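Local coordinates for encapsidation protein (Lactococcus phage asccphi28, PDB 7JQP), which probably acts as the ring-forming ATPase of the phage packaging motor, using ATP to drive viral DNA into the capsid, at residues F22-G27 against Q223-K228; G292-Y297 against M346-S351; A40-F45 against V77-R82. One frame throughout, in Å; residues are numbered along the deposited sequence.

Contact 1 (F22-G27 against Q223-K228); sequences FLVVGG and QFVENK
Val24 and Val25 pair in parallel with Gln223 and Phe224 in the central sheet of the ASCE (P-loop) ATPase fold. Strand 21-26 leads into what looks like the Walker A loop, and strand 221-225 lies beside it. Three backbone hydrogen bonds join them. Gln223 N gives to Leu23 O at 2.8 Å, nearly straight at 174°. Val25 N gives to Gln223 O at 3.2 Å, and Val225 N to Val25 O at 2.7 Å. CA-H...O contacts add to these, from Val24 CA to Gln223 O, Phe224 CA to Val25 O and Gly26 CA to Val225 O.

Side chains pack on both faces of the sheet. Val24 and Gln223 share one face, where Trp9 touches Val24 and its NE1 is hydrogen-bonded to Gln223 OE1. Val25 and Phe224 share the other, with Val25 CB 4.3 Å from Phe224 CD1.

The pairing ends at the glycines, where the backbones stay close. Gly26 has phi 88° and psi -167°, a conformation suited to glycine, and its carbonyl O accepts a hydrogen bond from Lys32 NZ of the putative Walker A motif. A sulfate lies near Gly27, consistent with a phosphate-binding pocket. Val225 CG1 packs 3.6 Å from Gly27 CA.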
ATOM      1  N   PHE A  22       9.023 -35.469   3.244  1.00 42.43           N
ATOM      2  CA  PHE A  22      10.208 -35.250   4.061  1.00 36.47           C
ATOM      3  C   PHE A  22      10.084 -33.938   4.817  1.00 30.53           C
ATOM      4  O   PHE A  22       9.534 -32.960   4.299  1.00 33.63           O
ATOM      5  CB  PHE A  22      11.473 -35.221   3.202  1.00 39.77           C
ATOM      6  CG  PHE A  22      11.540 -36.315   2.180  1.00 37.52           C
ATOM      7  CD1 PHE A  22      11.954 -37.588   2.530  1.00 35.70           C
ATOM      8  CD2 PHE A  22      11.168 -36.072   0.870  1.00 40.42           C
ATOM      9  CE1 PHE A  22      12.015 -38.592   1.585  1.00 54.66           C
ATOM     10  CE2 PHE A  22      11.220 -37.072  -0.077  1.00 40.75           C
ATOM     11  CZ  PHE A  22      11.644 -38.333   0.280  1.00 55.39           C
ATOM     12  N   LEU A  23      10.600 -33.924   6.041  1.00 29.59           N
ATOM     13  CA  LEU A  23      10.681 -32.720   6.860  1.00 34.02           C
ATOM     14  C   LEU A  23      12.144 -32.480   7.204  1.00 42.68           C
ATOM     15  O   LEU A  23      12.776 -33.321   7.850  1.00 45.49           O
ATOM     16  CB  LEU A  23       9.844 -32.858   8.132  1.00 40.90           C
ATOM     17  CG  LEU A  23       9.864 -31.655   9.076  1.00 42.98           C
ATOM     18  CD1 LEU A  23       9.124 -30.480   8.459  1.00 40.92           C
ATOM     19  CD2 LEU A  23       9.256 -32.018  10.423  1.00 25.83           C
ATOM     20  N   VAL A  24      12.679 -31.347   6.757  1.00 36.53           N
ATOM     21  CA  VAL A  24      14.076 -30.989   6.973  1.00 33.91           C
ATOM     22  C   VAL A  24      14.116 -29.760   7.870  1.00 42.05           C
ATOM     23  O   VAL A  24      13.602 -28.696   7.503  1.00 40.24           O
ATOM     24  CB  VAL A  24      14.801 -30.726   5.646  1.00 39.58           C
ATOM     25  CG1 VAL A  24      16.285 -30.512   5.885  1.00 56.23           C
ATOM     26  CG2 VAL A  24      14.577 -31.874   4.677  1.00 33.73           C
ATOM     27  N   VAL A  25      14.728 -29.905   9.042  1.00 42.39           N
ATOM     28  CA  VAL A  25      14.809 -28.844  10.037  1.00 38.86           C
ATOM     29  C   VAL A  25      16.273 -28.604  10.373  1.00 40.44           C
ATOM     30  O   VAL A  25      17.073 -29.545  10.410  1.00 54.34           O
ATOM     31  CB  VAL A  25      14.011 -29.189  11.311  1.00 45.36           C
ATOM     32  CG1 VAL A  25      14.007 -28.008  12.269  1.00 41.69           C
ATOM     33  CG2 VAL A  25      12.591 -29.594  10.951  1.00 46.17           C
ATOM     34  N   GLY A  26      16.618 -27.348  10.615  1.00 52.02           N
ATOM     35  CA  GLY A  26      17.981 -27.000  10.943  1.00 62.79           C
ATOM     36  C   GLY A  26      18.814 -26.730   9.709  1.00 54.32           C
ATOM     37  O   GLY A  26      18.317 -26.576   8.591  1.00 66.23           O
ATOM     38  N   GLY A  27      20.121 -26.667   9.933  1.00 62.16           N
ATOM     39  CA  GLY A  27      21.041 -26.417   8.837  1.00 86.27           C
ATOM     40  C   GLY A  27      20.841 -25.073   8.175  1.00 88.79           C
ATOM     41  O   GLY A  27      20.858 -24.982   6.940  1.00 80.90           O
ATOM     42  N   GLN A 223      14.232 -35.480   8.931  1.00 44.54           N
ATOM     43  CA  GLN A 223      15.682 -35.396   8.999  1.00 45.52           C
ATOM     44  C   GLN A 223      16.077 -34.051   9.596  1.00 44.57           C
ATOM     45  O   GLN A 223      15.441 -33.028   9.323  1.00 52.76           O
ATOM     46  CB  GLN A 223      16.333 -35.567   7.620  1.00 54.86           C
ATOM     47  CG  GLN A 223      17.844 -35.715   7.726  1.00 58.13           C
ATOM     48  CD  GLN A 223      18.565 -35.332   6.456  1.00 63.68           C
ATOM     49  OE1 GLN A 223      18.012 -34.634   5.609  1.00 78.93           O
ATOM     50  NE2 GLN A 223      19.847 -35.664   6.380  1.00 69.21           N
ATOM     51  N   PHE A 224      17.131 -34.058  10.406  1.00 47.01           N
ATOM     52  CA  PHE A 224      17.648 -32.864  11.061  1.00 52.39           C
ATOM     53  C   PHE A 224      19.004 -32.526  10.456  1.00 64.23           C
ATOM     54  O   PHE A 224      19.872 -33.399  10.350  1.00 68.57           O
ATOM     55  CB  PHE A 224      17.782 -33.093  12.564  1.00 47.82           C
ATOM     56  CG  PHE A 224      16.498 -33.481  13.236  1.00 50.14           C
ATOM     57  CD1 PHE A 224      15.554 -32.527  13.580  1.00 59.42           C
ATOM     58  CD2 PHE A 224      16.231 -34.811  13.515  1.00 53.45           C
ATOM     59  CE1 PHE A 224      14.373 -32.896  14.200  1.00 52.99           C
ATOM     60  CE2 PHE A 224      15.052 -35.183  14.131  1.00 55.00           C
ATOM     61  CZ  PHE A 224      14.121 -34.226  14.473  1.00 46.77           C
ATOM     62  N   VAL A 225      19.185 -31.269  10.059  1.00 58.68           N
ATOM     63  CA  VAL A 225      20.409 -30.827   9.401  1.00 55.30           C
ATOM     64  C   VAL A 225      21.258 -30.051  10.397  1.00 72.47           C
ATOM     65  O   VAL A 225      20.829 -29.021  10.932  1.00 81.59           O
ATOM     66  CB  VAL A 225      20.108 -29.971   8.162  1.00 64.18           C
ATOM     67  CG1 VAL A 225      21.388 -29.706   7.379  1.00 80.99           C
ATOM     68  CG2 VAL A 225      19.079 -30.654   7.289  1.00 67.39           C
ATOM     69  N   GLU A 226      22.456 -30.563  10.653  1.00 80.41           N
ATOM     70  CA  GLU A 226      23.443 -29.938  11.524  1.00 83.71           C
ATOM     71  C   GLU A 226      24.418 -29.104  10.703  1.00 96.86           C
ATOM     72  O   GLU A 226      24.953 -29.581   9.697  1.00101.35           O
ATOM     73  CB  GLU A 226      24.176 -31.019  12.319  1.00 90.08           C
ATOM     74  CG  GLU A 226      25.064 -31.914  11.467  1.00104.72           C
ATOM     75  CD  GLU A 226      25.744 -32.998  12.281  1.00115.52           C
ATOM     76  OE1 GLU A 226      25.733 -32.902  13.526  1.00119.07           O
ATOM     77  OE2 GLU A 226      26.289 -33.944  11.674  1.00112.17           O
ATOM     78  N   ASN A 227      24.641 -27.863  11.133  1.00 98.42           N
ATOM     79  CA  ASN A 227      25.593 -27.003  10.444  1.00104.48           C
ATOM     80  C   ASN A 227      26.975 -27.644  10.473  1.00107.17           C
ATOM     81  O   ASN A 227      27.445 -28.086  11.524  1.00 99.49           O
ATOM     82  CB  ASN A 227      25.643 -25.624  11.100  1.00107.41           C
ATOM     83  CG  ASN A 227      24.271 -25.004  11.283  1.00 98.53           C
ATOM     84  OD1 ASN A 227      23.387 -25.162  10.446  1.00 99.03           O
ATOM     85  ND2 ASN A 227      24.086 -24.296  12.392  1.00 88.22           N
ATOM     86  N   LYS A 228      27.625 -27.702   9.313  1.00109.21           N
ATOM     87  CA  LYS A 228      28.925 -28.357   9.228  1.00105.95           C
ATOM     88  C   LYS A 228      29.924 -27.635  10.122  1.00120.74           C
ATOM     89  O   LYS A 228      30.009 -26.402  10.105  1.00108.28           O
ATOM     90  CB  LYS A 228      29.419 -28.385   7.785  1.00107.43           C
TER

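Contact 2 (G292-Y297 against M346-S351); sequences GLEYYY and MVYHES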
ATOM      1  N   GLY A 292      -3.848 -20.848  43.485  1.00 43.37           N
ATOM      2  CA  GLY A 292      -4.881 -20.472  42.546  1.00 39.62           C
ATOM      3  C   GLY A 292      -5.581 -21.700  42.022  1.00 41.44           C
ATOM      4  O   GLY A 292      -6.175 -22.445  42.813  1.00 43.27           O
ATOM      5  N   LEU A 293      -5.451 -21.967  40.716  1.00 45.64           N
ATOM      6  CA  LEU A 293      -6.083 -23.119  40.097  1.00 47.89           C
ATOM      7  C   LEU A 293      -5.068 -23.750  39.134  1.00 46.43           C
ATOM      8  O   LEU A 293      -4.242 -23.057  38.526  1.00 56.34           O
ATOM      9  CB  LEU A 293      -7.352 -22.746  39.326  1.00 43.59           C
ATOM     10  CG  LEU A 293      -8.683 -22.744  40.102  1.00 71.93           C
ATOM     11  CD1 LEU A 293      -8.732 -21.601  41.120  1.00 72.58           C
ATOM     12  CD2 LEU A 293      -9.863 -22.716  39.175  1.00 62.76           C
ATOM     13  N   GLU A 294      -5.181 -25.067  38.958  1.00 49.01           N
ATOM     14  CA  GLU A 294      -4.297 -25.883  38.130  1.00 43.97           C
ATOM     15  C   GLU A 294      -5.079 -26.501  36.976  1.00 45.24           C
ATOM     16  O   GLU A 294      -6.245 -26.873  37.142  1.00 50.01           O
ATOM     17  CB  GLU A 294      -3.629 -26.985  38.949  1.00 42.19           C
ATOM     18  CG  GLU A 294      -2.250 -27.361  38.486  1.00 48.56           C
ATOM     19  CD  GLU A 294      -1.367 -27.877  39.617  1.00 53.02           C
ATOM     20  OE1 GLU A 294      -1.864 -28.621  40.491  1.00 35.58           O
ATOM     21  OE2 GLU A 294      -0.172 -27.518  39.628  1.00 57.50           O
ATOM     22  N   TYR A 295      -4.467 -26.541  35.792  1.00 41.74           N
ATOM     23  CA  TYR A 295      -5.121 -27.016  34.578  1.00 46.55           C
ATOM     24  C   TYR A 295      -4.502 -28.321  34.096  1.00 39.77           C
ATOM     25  O   TYR A 295      -3.275 -28.439  34.012  1.00 41.56           O
ATOM     26  CB  TYR A 295      -5.026 -25.944  33.491  1.00 45.16           C
ATOM     27  CG  TYR A 295      -5.659 -24.635  33.903  1.00 48.51           C
ATOM     28  CD1 TYR A 295      -7.013 -24.405  33.705  1.00 56.11           C
ATOM     29  CD2 TYR A 295      -4.903 -23.632  34.501  1.00 48.23           C
ATOM     30  CE1 TYR A 295      -7.597 -23.211  34.082  1.00 55.42           C
ATOM     31  CE2 TYR A 295      -5.478 -22.434  34.881  1.00 49.49           C
ATOM     32  CZ  TYR A 295      -6.825 -22.229  34.670  1.00 62.23           C
ATOM     33  OH  TYR A 295      -7.404 -21.039  35.048  1.00 73.20           O
ATOM     34  N   TYR A 296      -5.355 -29.287  33.752  1.00 36.40           N
ATOM     35  CA  TYR A 296      -4.923 -30.541  33.150  1.00 36.50           C
ATOM     36  C   TYR A 296      -5.742 -30.792  31.893  1.00 39.48           C
ATOM     37  O   TYR A 296      -6.973 -30.708  31.924  1.00 38.32           O
ATOM     38  CB  TYR A 296      -5.083 -31.729  34.102  1.00 36.01           C
ATOM     39  CG  TYR A 296      -4.232 -31.671  35.343  1.00 28.93           C
ATOM     40  CD1 TYR A 296      -4.527 -30.791  36.372  1.00 34.90           C
ATOM     41  CD2 TYR A 296      -3.133 -32.507  35.488  1.00 37.39           C
ATOM     42  CE1 TYR A 296      -3.753 -30.744  37.512  1.00 41.18           C
ATOM     43  CE2 TYR A 296      -2.354 -32.470  36.626  1.00 39.68           C
ATOM     44  CZ  TYR A 296      -2.669 -31.585  37.635  1.00 36.57           C
ATOM     45  OH  TYR A 296      -1.894 -31.540  38.770  1.00 54.06           O
ATOM     46  N   TYR A 297      -5.060 -31.106  30.797  1.00 35.54           N
ATOM     47  CA  TYR A 297      -5.695 -31.401  29.519  1.00 33.38           C
ATOM     48  C   TYR A 297      -5.626 -32.904  29.296  1.00 36.13           C
ATOM     49  O   TYR A 297      -4.532 -33.477  29.262  1.00 33.33           O
ATOM     50  CB  TYR A 297      -5.007 -30.644  28.384  1.00 42.09           C
ATOM     51  CG  TYR A 297      -5.379 -29.181  28.309  1.00 34.43           C
ATOM     52  CD1 TYR A 297      -5.472 -28.407  29.458  1.00 39.27           C
ATOM     53  CD2 TYR A 297      -5.630 -28.571  27.088  1.00 41.40           C
ATOM     54  CE1 TYR A 297      -5.813 -27.073  29.394  1.00 42.39           C
ATOM     55  CE2 TYR A 297      -5.969 -27.234  27.015  1.00 47.35           C
ATOM     56  CZ  TYR A 297      -6.058 -26.489  28.171  1.00 43.16           C
ATOM     57  OH  TYR A 297      -6.396 -25.157  28.107  1.00 46.67           O
HETATM   58  N   MSE A 346       1.336 -23.449  30.064  1.00 41.54           N
HETATM   59  CA  MSE A 346       0.721 -23.196  31.362  1.00 44.62           C
HETATM   60  C   MSE A 346      -0.230 -24.311  31.807  1.00 46.97           C
HETATM   61  O   MSE A 346      -0.844 -24.223  32.872  1.00 49.27           O
HETATM   62  CB  MSE A 346      -0.052 -21.868  31.329  1.00 47.40           C
HETATM   63  CG  MSE A 346       0.795 -20.598  31.281  1.00 61.53           C
HETATM   64 SE   MSE A 346      -0.378 -19.025  31.274  1.00 67.62          SE
HETATM   65  CE  MSE A 346       0.907 -17.585  31.558  1.00 55.86           C
ATOM     66  N   VAL A 347      -0.352 -25.359  30.994  1.00 54.64           N
ATOM     67  CA  VAL A 347      -1.260 -26.461  31.283  1.00 36.23           C
ATOM     68  C   VAL A 347      -0.480 -27.770  31.281  1.00 40.27           C
ATOM     69  O   VAL A 347       0.582 -27.891  30.664  1.00 37.26           O
ATOM     70  CB  VAL A 347      -2.429 -26.529  30.274  1.00 40.83           C
ATOM     71  CG1 VAL A 347      -3.148 -25.190  30.189  1.00 40.15           C
ATOM     72  CG2 VAL A 347      -1.932 -26.959  28.895  1.00 51.04           C
ATOM     73  N   TYR A 348      -1.028 -28.759  31.989  1.00 39.67           N
ATOM     74  CA  TYR A 348      -0.445 -30.092  32.064  1.00 39.88           C
ATOM     75  C   TYR A 348      -1.119 -30.998  31.040  1.00 41.06           C
ATOM     76  O   TYR A 348      -2.351 -31.057  30.974  1.00 49.43           O
ATOM     77  CB  TYR A 348      -0.604 -30.705  33.460  1.00 42.08           C
ATOM     78  CG  TYR A 348       0.302 -30.144  34.533  1.00 41.64           C
ATOM     79  CD1 TYR A 348       1.653 -30.458  34.558  1.00 43.50           C
ATOM     80  CD2 TYR A 348      -0.200 -29.329  35.539  1.00 31.49           C
ATOM     81  CE1 TYR A 348       2.485 -29.962  35.539  1.00 41.90           C
ATOM     82  CE2 TYR A 348       0.626 -28.825  36.526  1.00 39.68           C
ATOM     83  CZ  TYR A 348       1.968 -29.151  36.525  1.00 43.19           C
ATOM     84  OH  TYR A 348       2.803 -28.653  37.498  1.00 36.84           O
ATOM     85  N   HIS A 349      -0.311 -31.711  30.258  1.00 36.52           N
ATOM     86  CA  HIS A 349      -0.798 -32.653  29.259  1.00 40.17           C
ATOM     87  C   HIS A 349      -0.495 -34.074  29.717  1.00 44.06           C
ATOM     88  O   HIS A 349       0.577 -34.343  30.264  1.00 50.97           O
ATOM     89  CB  HIS A 349      -0.163 -32.387  27.892  1.00 34.78           C
ATOM     90  CG  HIS A 349      -0.699 -31.167  27.211  1.00 29.22           C
ATOM     91  ND1 HIS A 349      -1.880 -31.174  26.499  1.00 40.74           N
ATOM     92  CD2 HIS A 349      -0.214 -29.906  27.123  1.00 31.14           C
ATOM     93  CE1 HIS A 349      -2.105 -29.966  26.013  1.00 39.14           C
ATOM     94  NE2 HIS A 349      -1.109 -29.179  26.376  1.00 35.75           N
ATOM     95  N   GLU A 350      -1.449 -34.982  29.508  1.00 42.21           N
ATOM     96  CA  GLU A 350      -1.280 -36.346  30.000  1.00 43.09           C
ATOM     97  C   GLU A 350      -0.033 -37.001  29.415  1.00 29.18           C
ATOM     98  O   GLU A 350       0.736 -37.644  30.140  1.00 27.78           O
ATOM     99  CB  GLU A 350      -2.526 -37.175  29.689  1.00 40.15           C
ATOM    100  CG  GLU A 350      -3.667 -36.961  30.677  1.00 37.26           C
ATOM    101  CD  GLU A 350      -4.822 -37.916  30.455  1.00 46.75           C
ATOM    102  OE1 GLU A 350      -4.928 -38.481  29.346  1.00 40.99           O
ATOM    103  OE2 GLU A 350      -5.621 -38.108  31.396  1.00 68.18           O
ATOM    104  N   SER A 351       0.188 -36.853  28.113  1.00 35.32           N
ATOM    105  CA  SER A 351       1.349 -37.444  27.460  1.00 31.56           C
ATOM    106  C   SER A 351       1.580 -36.715  26.147  1.00 37.08           C
ATOM    107  O   SER A 351       0.718 -35.952  25.688  1.00 44.03           O
ATOM    108  CB  SER A 351       1.153 -38.951  27.219  1.00 47.80           C
ATOM    109  OG  SER A 351      -0.082 -39.208  26.573  1.00 53.29           O
TER
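The Tyr296 and Tyr348 rings run alongside each other with planes 25° apart, but are displaced so that little of one covers the other. Tyr348 CD2 sits over one face of Tyr296, towards its rim. Tyr296 is stacked instead with Tyr267. At the edge of Tyr348, in its plane, lies Glu294 CG, and Glu294 OE2 is 3.5 Å from Tyr348 CE2.

Tyr297 offers a face to Val347. Val347 CG2 stands 3.9 Å from the ring centroid, 14° off the normal, a CH-pi contact. Val347 chi1 of -53° puts CG2 over the ring and turns CG1 to Tyr297 CE1. On the same side of the sheet as Tyr297, His349 turns its ring obliquely, with ND1 3.7 Å from Tyr297 CB.

Backbone bonds fix this parallel pairing. Tyr297 N gives to Tyr348 O at 2.7 Å, and Tyr348 N to Tyr295 O at 3.0 Å. Glu350 N to Tyr297 O is weak.

The short strand 348-349 is outermost in its sheet within the chain, beside strand 293-300. Leu341 of helix 328-343 packs on Tyr295, Tyr297 and Val347. Trp358 of helix 352-365 meets Tyr297, and Phe355 meets His349 edge-to-face.

Contact 3 (A40-F45 against V77-R82); sequences ALDDLF and VYFGNR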
ATOM      1  N   ALA A  40      16.345 -31.245  -8.263  1.00 39.94           N
ATOM      2  CA  ALA A  40      15.129 -31.372  -9.052  1.00 37.81           C
ATOM      3  C   ALA A  40      15.347 -30.950 -10.499  1.00 41.45           C
ATOM      4  O   ALA A  40      14.641 -31.433 -11.390  1.00 45.76           O
ATOM      5  CB  ALA A  40      14.014 -30.536  -8.420  1.00 47.04           C
ATOM      6  N   LEU A  41      16.317 -30.064 -10.751  1.00 45.85           N
ATOM      7  CA  LEU A  41      16.465 -29.460 -12.073  1.00 49.82           C
ATOM      8  C   LEU A  41      16.387 -30.506 -13.180  1.00 46.62           C
ATOM      9  O   LEU A  41      15.721 -30.301 -14.202  1.00 48.39           O
ATOM     10  CB  LEU A  41      17.784 -28.693 -12.171  1.00 47.12           C
ATOM     11  CG  LEU A  41      17.911 -27.383 -11.396  1.00 41.99           C
ATOM     12  CD1 LEU A  41      19.241 -26.712 -11.729  1.00 52.71           C
ATOM     13  CD2 LEU A  41      16.755 -26.447 -11.690  1.00 36.61           C
ATOM     14  N   ASP A  42      17.095 -31.627 -13.014  1.00 47.22           N
ATOM     15  CA  ASP A  42      17.101 -32.641 -14.064  1.00 52.64           C
ATOM     16  C   ASP A  42      15.678 -33.026 -14.451  1.00 51.66           C
ATOM     17  O   ASP A  42      15.369 -33.193 -15.637  1.00 54.26           O
ATOM     18  CB  ASP A  42      17.885 -33.871 -13.607  1.00 50.97           C
ATOM     19  CG  ASP A  42      18.335 -34.736 -14.766  1.00 57.58           C
ATOM     20  OD1 ASP A  42      19.278 -34.332 -15.480  1.00 56.95           O
ATOM     21  OD2 ASP A  42      17.745 -35.821 -14.962  1.00 54.70           O
ATOM     22  N   ASP A  43      14.795 -33.159 -13.462  1.00 40.12           N
ATOM     23  CA  ASP A  43      13.401 -33.474 -13.753  1.00 43.36           C
ATOM     24  C   ASP A  43      12.690 -32.287 -14.390  1.00 47.00           C
ATOM     25  O   ASP A  43      11.978 -32.440 -15.389  1.00 50.11           O
ATOM     26  CB  ASP A  43      12.687 -33.903 -12.470  1.00 46.09           C
ATOM     27  CG  ASP A  43      13.267 -35.171 -11.881  1.00 53.73           C
ATOM     28  OD1 ASP A  43      14.508 -35.257 -11.764  1.00 67.86           O
ATOM     29  OD2 ASP A  43      12.485 -36.075 -11.523  1.00 67.87           O
ATOM     30  N   LEU A  44      12.875 -31.087 -13.834  1.00 45.88           N
ATOM     31  CA  LEU A  44      12.155 -29.935 -14.359  1.00 41.79           C
ATOM     32  C   LEU A  44      12.607 -29.614 -15.780  1.00 46.01           C
ATOM     33  O   LEU A  44      11.786 -29.282 -16.642  1.00 43.35           O
ATOM     34  CB  LEU A  44      12.362 -28.711 -13.470  1.00 37.90           C
ATOM     35  CG  LEU A  44      11.717 -28.671 -12.087  1.00 42.15           C
ATOM     36  CD1 LEU A  44      12.415 -29.658 -11.164  1.00 33.86           C
ATOM     37  CD2 LEU A  44      11.740 -27.274 -11.504  1.00 40.86           C
ATOM     38  N   PHE A  45      13.918 -29.698 -16.038  1.00 47.56           N
ATOM     39  CA  PHE A  45      14.426 -29.298 -17.345  1.00 39.54           C
ATOM     40  C   PHE A  45      14.029 -30.299 -18.429  1.00 49.41           C
ATOM     41  O   PHE A  45      13.627 -29.896 -19.527  1.00 55.70           O
ATOM     42  CB  PHE A  45      15.947 -29.113 -17.316  1.00 45.42           C
ATOM     43  CG  PHE A  45      16.411 -27.888 -16.551  1.00 43.83           C
ATOM     44  CD1 PHE A  45      15.504 -27.037 -15.939  1.00 49.37           C
ATOM     45  CD2 PHE A  45      17.756 -27.561 -16.499  1.00 40.85           C
ATOM     46  CE1 PHE A  45      15.933 -25.915 -15.249  1.00 41.61           C
ATOM     47  CE2 PHE A  45      18.191 -26.436 -15.820  1.00 40.98           C
ATOM     48  CZ  PHE A  45      17.278 -25.611 -15.197  1.00 42.22           C
ATOM     49  N   VAL A  77      27.064 -26.333 -10.474  1.00 59.75           N
ATOM     50  CA  VAL A  77      27.294 -27.384  -9.486  1.00 66.20           C
ATOM     51  C   VAL A  77      26.551 -28.657  -9.864  1.00 60.83           C
ATOM     52  O   VAL A  77      27.126 -29.750  -9.859  1.00 76.22           O
ATOM     53  CB  VAL A  77      26.890 -26.898  -8.084  1.00 61.98           C
ATOM     54  CG1 VAL A  77      26.855 -28.058  -7.102  1.00 52.04           C
ATOM     55  CG2 VAL A  77      27.879 -25.853  -7.585  1.00 58.42           C
ATOM     56  N   TYR A  78      25.267 -28.542 -10.204  1.00 58.72           N
ATOM     57  CA  TYR A  78      24.475 -29.743 -10.445  1.00 62.32           C
ATOM     58  C   TYR A  78      24.718 -30.353 -11.818  1.00 60.01           C
ATOM     59  O   TYR A  78      24.641 -31.579 -11.955  1.00 54.81           O
ATOM     60  CB  TYR A  78      22.995 -29.451 -10.236  1.00 64.42           C
ATOM     61  CG  TYR A  78      22.619 -29.615  -8.785  1.00 61.04           C
ATOM     62  CD1 TYR A  78      22.119 -30.824  -8.323  1.00 63.70           C
ATOM     63  CD2 TYR A  78      22.839 -28.601  -7.861  1.00 60.59           C
ATOM     64  CE1 TYR A  78      21.803 -31.007  -6.995  1.00 66.31           C
ATOM     65  CE2 TYR A  78      22.516 -28.772  -6.525  1.00 63.18           C
ATOM     66  CZ  TYR A  78      22.002 -29.982  -6.100  1.00 70.49           C
ATOM     67  OH  TYR A  78      21.684 -30.172  -4.775  1.00 83.49           O
ATOM     68  N   PHE A  79      25.031 -29.546 -12.836  1.00 55.60           N
ATOM     69  CA  PHE A  79      25.339 -30.084 -14.156  1.00 67.38           C
ATOM     70  C   PHE A  79      26.840 -30.158 -14.431  1.00 66.29           C
ATOM     71  O   PHE A  79      27.238 -30.728 -15.453  1.00 64.49           O
ATOM     72  CB  PHE A  79      24.647 -29.268 -15.266  1.00 57.08           C
ATOM     73  CG  PHE A  79      23.143 -29.342 -15.221  1.00 46.94           C
ATOM     74  CD1 PHE A  79      22.476 -30.447 -15.724  1.00 60.66           C
ATOM     75  CD2 PHE A  79      22.396 -28.300 -14.698  1.00 58.94           C
ATOM     76  CE1 PHE A  79      21.097 -30.526 -15.679  1.00 68.27           C
ATOM     77  CE2 PHE A  79      21.015 -28.369 -14.658  1.00 51.23           C
ATOM     78  CZ  PHE A  79      20.365 -29.483 -15.152  1.00 63.50           C
ATOM     79  N   GLY A  80      27.672 -29.601 -13.553  1.00 69.34           N
ATOM     80  CA  GLY A  80      29.117 -29.734 -13.689  1.00 79.67           C
ATOM     81  C   GLY A  80      29.630 -29.393 -15.076  1.00 78.56           C
ATOM     82  O   GLY A  80      29.297 -28.346 -15.641  1.00 72.90           O
ATOM     83  N   ASN A  81      30.466 -30.280 -15.633  1.00 80.93           N
ATOM     84  CA  ASN A  81      31.081 -29.990 -16.924  1.00 73.32           C
ATOM     85  C   ASN A  81      30.045 -29.717 -18.008  1.00 77.53           C
ATOM     86  O   ASN A  81      30.313 -28.948 -18.938  1.00 75.54           O
ATOM     87  CB  ASN A  81      32.006 -31.119 -17.401  1.00 63.22           C
ATOM     88  CG  ASN A  81      33.426 -30.972 -16.890  1.00 71.76           C
ATOM     89  OD1 ASN A  81      33.881 -29.865 -16.611  1.00 78.51           O
ATOM     90  ND2 ASN A  81      34.165 -32.077 -16.855  1.00 67.00           N
ATOM     91  N   ARG A  82      28.873 -30.353 -17.935  1.00 75.57           N
ATOM     92  CA  ARG A  82      27.880 -30.151 -18.983  1.00 71.55           C
ATOM     93  C   ARG A  82      27.440 -28.695 -19.088  1.00 73.44           C
ATOM     94  O   ARG A  82      26.906 -28.296 -20.129  1.00 71.24           O
ATOM     95  CB  ARG A  82      26.651 -31.032 -18.749  1.00 64.53           C
ATOM     96  CG  ARG A  82      26.955 -32.496 -18.513  1.00 69.25           C
ATOM     97  CD  ARG A  82      25.775 -33.170 -17.829  1.00 73.32           C
ATOM     98  NE  ARG A  82      24.523 -32.920 -18.543  1.00 77.43           N
ATOM     99  CZ  ARG A  82      23.319 -33.238 -18.078  1.00 73.29           C
ATOM    100  NH1 ARG A  82      23.194 -33.814 -16.891  1.00 70.33           N
ATOM    101  NH2 ARG A  82      22.238 -32.974 -18.799  1.00 77.94           N
TER
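Phe79, at the end of helix 72-79, packs against Leu41 and Phe45 of helix 32-46. The latter helix follows the presumed Walker A loop of the ASCE ATPase fold. The contact is small, with 205 Å² buried, and side chains make it.

The tight part is apolar. The Phe45 and Phe79 rings are nearly parallel, with planes 8° apart and centroids 5.6 Å apart, and touch along their margins. Phe79 CZ comes 3.5 Å from Phe45 CD2, while Leu41 CD1 touches Phe79 CE2 at 3.8 Å. Within helix 32-46, Leu41 CB lies over the centre of one face of the Phe45 ring, Phe45 being one turn later. Ile99 of strand 94-99 packs on both phenylalanines, and Phe115 stacks on Phe45.

The looser side is polar and partly exposed. Asp42, its CG anti to the backbone N with chi1 -160°, directs its carboxylate towards Arg82. Asp42 OD1 stays 4.2 Å from Arg82 NH1, too far for a salt bridge, and the two flat groups are turned 78° apart. Arg82 instead forms its salt bridge with Asp100. Its guanidinium also lies by Phe79: Phe79 CD1 sits 3.6 Å above the guanidinium plane, towards the rim.

Contacts 1 and 3 belong to the ATPase fold, and contact 2 to a second sheet. Strand 21-26 of contact 1 runs on to helix 32-46 of contact 3 through the presumed Walker A loop. Their nearest atoms are still about 11 Å apart. Contact 1 is nearest the chain centre and largely buried. Contact 3 joins a buried patch of Phe45, Phe79 and Leu41 to a partly exposed polar side. Contact 2 is only partly buried and lies across the chain centre from contact 3, with centres about 53 Å apart. Contacts 1 and 2 are parallel strand pairings held by backbone bonds, but valines and glycines are prominent in the first and tyrosines in the second. Contact 3 is made by side chains, with apolar packing and a loose pair of opposite charges.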